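Local coordinates for protein 5'-methylthioadenosine nucleosidase / s-adenosylhomocysteine nucleosidase (Brucella melitensis bv. 1, PDB 4PR3) that belongs to the phosphorylase superfamily of nucleosidases and nucleoside phosphorylases and holds adenine in a pocket of its alpha/beta fold, at residues Y35-A39 with D40-G44; E169-A172 with C173-C177. One frame throughout, in Å; residues are numbered along the deposited sequence.

Contact 1 (Y35-A39 with D40-G44); sequences YVMAA and DAEYG
M37 reaches forward from the last residue of strand 31-37 to E42 and Y43, which follow it round a turn, and its side chain serves as a worked example of how a strand end is packed against the loop it releases. From CB the chain leaves with CG beside the backbone N (chi1 -56°) and runs on nearly straight to the selenium of this selenomethionine. There SE comes up to the near end of the Y43 side chain, 4.0 Å from Y43 CD1 and not far from Y43 CB. Measured to the centroid of the Y43 ring, SE stands at 5.0 Å and 60° off the normal, an oblique Met-aromatic contact. A bend at chi3 (69°) then turns the methyl group aside, and M37 CE ends 3.6 Å from E42 CB. The backbone between them folds as a type I beta turn from A39 to E42, whose closing bond, E42 N to A39 O, is weak at 3.4 Å.

E42 touches the methyl group with its CB and sends its extended chain back alongside A39, bringing OE2 to 4.1 Å from A38 CB. The other oxygen, OE1, accepts a hydrogen bond from the backbone N of S89, while Y43 OH is hydrogen-bonded to F51 O. The chemistry is thus divided: the apolar selenoether lies against E42 CB and Y43, with P53, M55 and L87 also touching the M37 side chain, whereas the bond from S89 N supplements the weak turn bond and ties the turn to strand 83-91, which carries this adenine-pocket residue.

Contact 2 (E169-A172 with C173-C177); sequences ETYA and CLRAC
Y171 and R175, one helical turn apart, lie side by side and point the same way, so that the aliphatic part of the arginine runs along the tyrosine. R175 CG makes an off-centre CH-pi contact, 4.1 Å from the centroid of the Y171 ring, and its nearest ring atom is Y171 CE2 at 3.6 Å. Further out, R175 CD comes to 3.7 Å from Y171 OH. Successive bends at chi2 and chi3 (both -61°) curl the arginine, leaving its guanidinium plane 64° from the ring plane. Its NE forms a salt bridge with E62 of the second subunit, and NH1 makes a weak hydrogen bond to Q178 OE1.

The backbone beneath illustrates how a helix settles its polar groups from the first turn onward. E169 occupies the N-cap position, and its carbonyl O accepts from C173 N at 3.3 Å and, weakly, from A172 N. T170 O receives L174 N at 2.9 Å. Next in the ladder, R175 N gives to Y171 O at 3.2 Å, A176 N to A172 O at 3.3 Å, and C177 N to C173 O. Near the start, groups outside the segment complete the bonding: D167 OD2, just before it, accepts from E169 N and is hydrogen-bonded to T170 OG1; T148 OG1 accepts from Y171 N; and the backbone N of G59 gives to E169 OE2.

Around the greater part of helix 170-180, A172 and C173 pack on helix 60-76, and C173 and C177 also face strand 83-91. T170, Y171 and L174 lie against V106 of strand 100-108, while V61 of the second subunit adjoins Y171, A172 and R175, so that the helix lies against the sheet and helix 60-76 and also forms part of the subunit interface.

Followed from the N terminus, the chain reaches contact 1 first, where strand 31-37 ends and turns toward helix 45-50. Strands 83-91 and 100-108 come later, and only after strand 165-167 does contact 2 open, at the start of helix 170-180. Both are local, each one continuous stretch, and they stand in series: neither nests in the other, nor do they cross. Their centres are about 16 Å apart, yet they meet in space, A38 CB packing 3.5 Å from E169 CD. That touch joins the loop after strand 31-37 to the N-cap of helix 170-180, with the side chains of E42 and E169 each about 6 Å from the bound adenine.

Contact 1 (Y35-A39 with D40-G44)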
# COMPACT_ATOMS: atom_id res chain seq x y z
N TYR A 35 13.17 -2.81 -13.67
CA TYR A 35 13.63 -1.90 -12.63
C TYR A 35 12.54 -0.91 -12.25
O TYR A 35 11.92 -0.29 -13.12
CB TYR A 35 14.87 -1.14 -13.10
CG TYR A 35 16.07 -2.02 -13.35
CD1 TYR A 35 16.22 -2.69 -14.56
CD2 TYR A 35 17.05 -2.18 -12.38
CE1 TYR A 35 17.32 -3.50 -14.79
CE2 TYR A 35 18.15 -2.99 -12.60
CZ TYR A 35 18.28 -3.65 -13.81
OH TYR A 35 19.37 -4.46 -14.04
N VAL A 36 12.29 -0.78 -10.95
CA VAL A 36 11.30 0.17 -10.47
C VAL A 36 11.92 1.19 -9.52
O VAL A 36 12.79 0.86 -8.72
CB VAL A 36 10.10 -0.54 -9.80
CG1 VAL A 36 9.54 -1.62 -10.73
CG2 VAL A 36 10.49 -1.15 -8.47
N MSE A 37 11.50 2.44 -9.65
CA MSE A 37 11.97 3.50 -8.77
C MSE A 37 10.82 4.39 -8.33
O MSE A 37 9.81 4.49 -9.02
CB MSE A 37 13.06 4.33 -9.45
CG MSE A 37 14.23 3.51 -9.95
SE MSE A 37 15.84 4.55 -10.31
CE MSE A 37 16.29 5.05 -8.48
N ALA A 38 10.98 5.04 -7.18
CA ALA A 38 9.92 5.89 -6.64
C ALA A 38 9.83 7.22 -7.37
O ALA A 38 8.84 7.49 -8.05
CB ALA A 38 10.14 6.12 -5.15
N ALA A 39 10.87 8.04 -7.24
CA ALA A 39 10.86 9.39 -7.80
C ALA A 39 12.01 9.60 -8.78
O ALA A 39 13.06 8.96 -8.67
CB ALA A 39 10.90 10.43 -6.69
N ASP A 40 11.81 10.51 -9.73
CA ASP A 40 12.81 10.79 -10.77
C ASP A 40 14.08 11.44 -10.23
O ASP A 40 15.09 11.52 -10.93
CB ASP A 40 12.20 11.67 -11.87
CG ASP A 40 11.49 10.86 -12.94
OD1 ASP A 40 10.31 10.50 -12.74
OD2 ASP A 40 12.12 10.57 -13.99
N ALA A 41 14.03 11.89 -8.98
CA ALA A 41 15.18 12.54 -8.35
C ALA A 41 16.34 11.57 -8.14
O ALA A 41 17.51 11.95 -8.23
CB ALA A 41 14.76 13.18 -7.03
N GLU A 42 16.01 10.32 -7.85
CA GLU A 42 17.02 9.31 -7.56
C GLU A 42 17.66 8.76 -8.84
O GLU A 42 18.70 8.10 -8.79
CB GLU A 42 16.41 8.16 -6.76
CG GLU A 42 15.81 8.56 -5.42
CD GLU A 42 14.94 7.46 -4.85
OE1 GLU A 42 15.09 7.14 -3.65
OE2 GLU A 42 14.09 6.93 -5.60
N TYR A 43 17.03 9.03 -9.98
CA TYR A 43 17.46 8.48 -11.26
C TYR A 43 18.41 9.45 -11.95
O TYR A 43 18.00 10.50 -12.44
CB TYR A 43 16.23 8.22 -12.13
CG TYR A 43 16.48 7.55 -13.46
CD1 TYR A 43 17.21 6.37 -13.54
CD2 TYR A 43 15.95 8.07 -14.63
CE1 TYR A 43 17.42 5.75 -14.76
CE2 TYR A 43 16.16 7.46 -15.85
CZ TYR A 43 16.90 6.30 -15.90
OH TYR A 43 17.10 5.68 -17.12
N GLY A 44 19.69 9.07 -12.01
CA GLY A 44 20.72 9.95 -12.52
C GLY A 44 21.31 9.55 -13.86
O GLY A 44 20.71 8.77 -14.61

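Contact 2 (E169-A172 with C173-C177)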
# COMPACT_ATOMS: atom_id res chain seq x y z
N GLU A 169 9.10 2.36 0.23
CA GLU A 169 8.58 1.61 -0.91
C GLU A 169 8.67 0.09 -0.82
O GLU A 169 7.67 -0.61 -0.98
CB GLU A 169 9.18 2.10 -2.23
CG GLU A 169 8.59 3.40 -2.74
CD GLU A 169 9.24 4.62 -2.11
OE1 GLU A 169 10.48 4.62 -1.95
OE2 GLU A 169 8.50 5.57 -1.77
N THR A 170 9.89 -0.41 -0.63
CA THR A 170 10.25 -1.80 -0.88
C THR A 170 9.28 -2.88 -0.39
O THR A 170 8.95 -3.79 -1.15
CB THR A 170 11.65 -2.09 -0.32
OG1 THR A 170 12.59 -1.16 -0.87
CG2 THR A 170 12.09 -3.51 -0.65
N TYR A 171 8.81 -2.78 0.85
CA TYR A 171 7.88 -3.80 1.36
C TYR A 171 6.60 -3.86 0.53
O TYR A 171 6.03 -4.93 0.34
CB TYR A 171 7.54 -3.57 2.84
CG TYR A 171 6.53 -4.55 3.37
CD1 TYR A 171 6.93 -5.76 3.94
CD2 TYR A 171 5.16 -4.27 3.32
CE1 TYR A 171 6.00 -6.66 4.42
CE2 TYR A 171 4.24 -5.17 3.79
CZ TYR A 171 4.66 -6.36 4.34
OH TYR A 171 3.72 -7.25 4.82
N ALA A 172 6.16 -2.71 0.04
CA ALA A 172 4.98 -2.66 -0.81
C ALA A 172 5.26 -3.33 -2.15
O ALA A 172 4.38 -3.97 -2.73
CB ALA A 172 4.53 -1.23 -1.01
N CYS A 173 6.49 -3.20 -2.63
CA CYS A 173 6.91 -3.85 -3.87
C CYS A 173 6.90 -5.36 -3.69
O CYS A 173 6.47 -6.10 -4.58
CB CYS A 173 8.30 -3.39 -4.28
SG CYS A 173 8.43 -1.65 -4.72
N LEU A 174 7.38 -5.81 -2.53
CA LEU A 174 7.47 -7.22 -2.23
C LEU A 174 6.12 -7.91 -2.28
O LEU A 174 5.96 -8.94 -2.94
CB LEU A 174 8.10 -7.43 -0.85
CG LEU A 174 8.28 -8.90 -0.45
CD1 LEU A 174 9.17 -9.61 -1.46
CD2 LEU A 174 8.85 -9.02 0.95
N ARG A 175 5.14 -7.34 -1.58
CA ARG A 175 3.80 -7.92 -1.53
C ARG A 175 3.17 -7.96 -2.91
O ARG A 175 2.42 -8.88 -3.22
CB ARG A 175 2.92 -7.16 -0.54
CG ARG A 175 3.42 -7.20 0.89
CD ARG A 175 3.46 -8.62 1.43
NE ARG A 175 2.14 -9.25 1.44
CZ ARG A 175 1.81 -10.32 0.73
NH1 ARG A 175 2.71 -10.90 -0.06
NH2 ARG A 175 0.58 -10.80 0.80
N ALA A 176 3.48 -6.96 -3.73
CA ALA A 176 3.02 -6.93 -5.11
C ALA A 176 3.66 -8.05 -5.93
O ALA A 176 2.99 -8.72 -6.72
CB ALA A 176 3.30 -5.57 -5.73
N CYS A 177 4.96 -8.25 -5.74
CA CYS A 177 5.69 -9.29 -6.46
C CYS A 177 5.28 -10.69 -6.01
O CYS A 177 5.17 -11.60 -6.82
CB CYS A 177 7.20 -9.11 -6.29
SG CYS A 177 7.86 -7.60 -7.04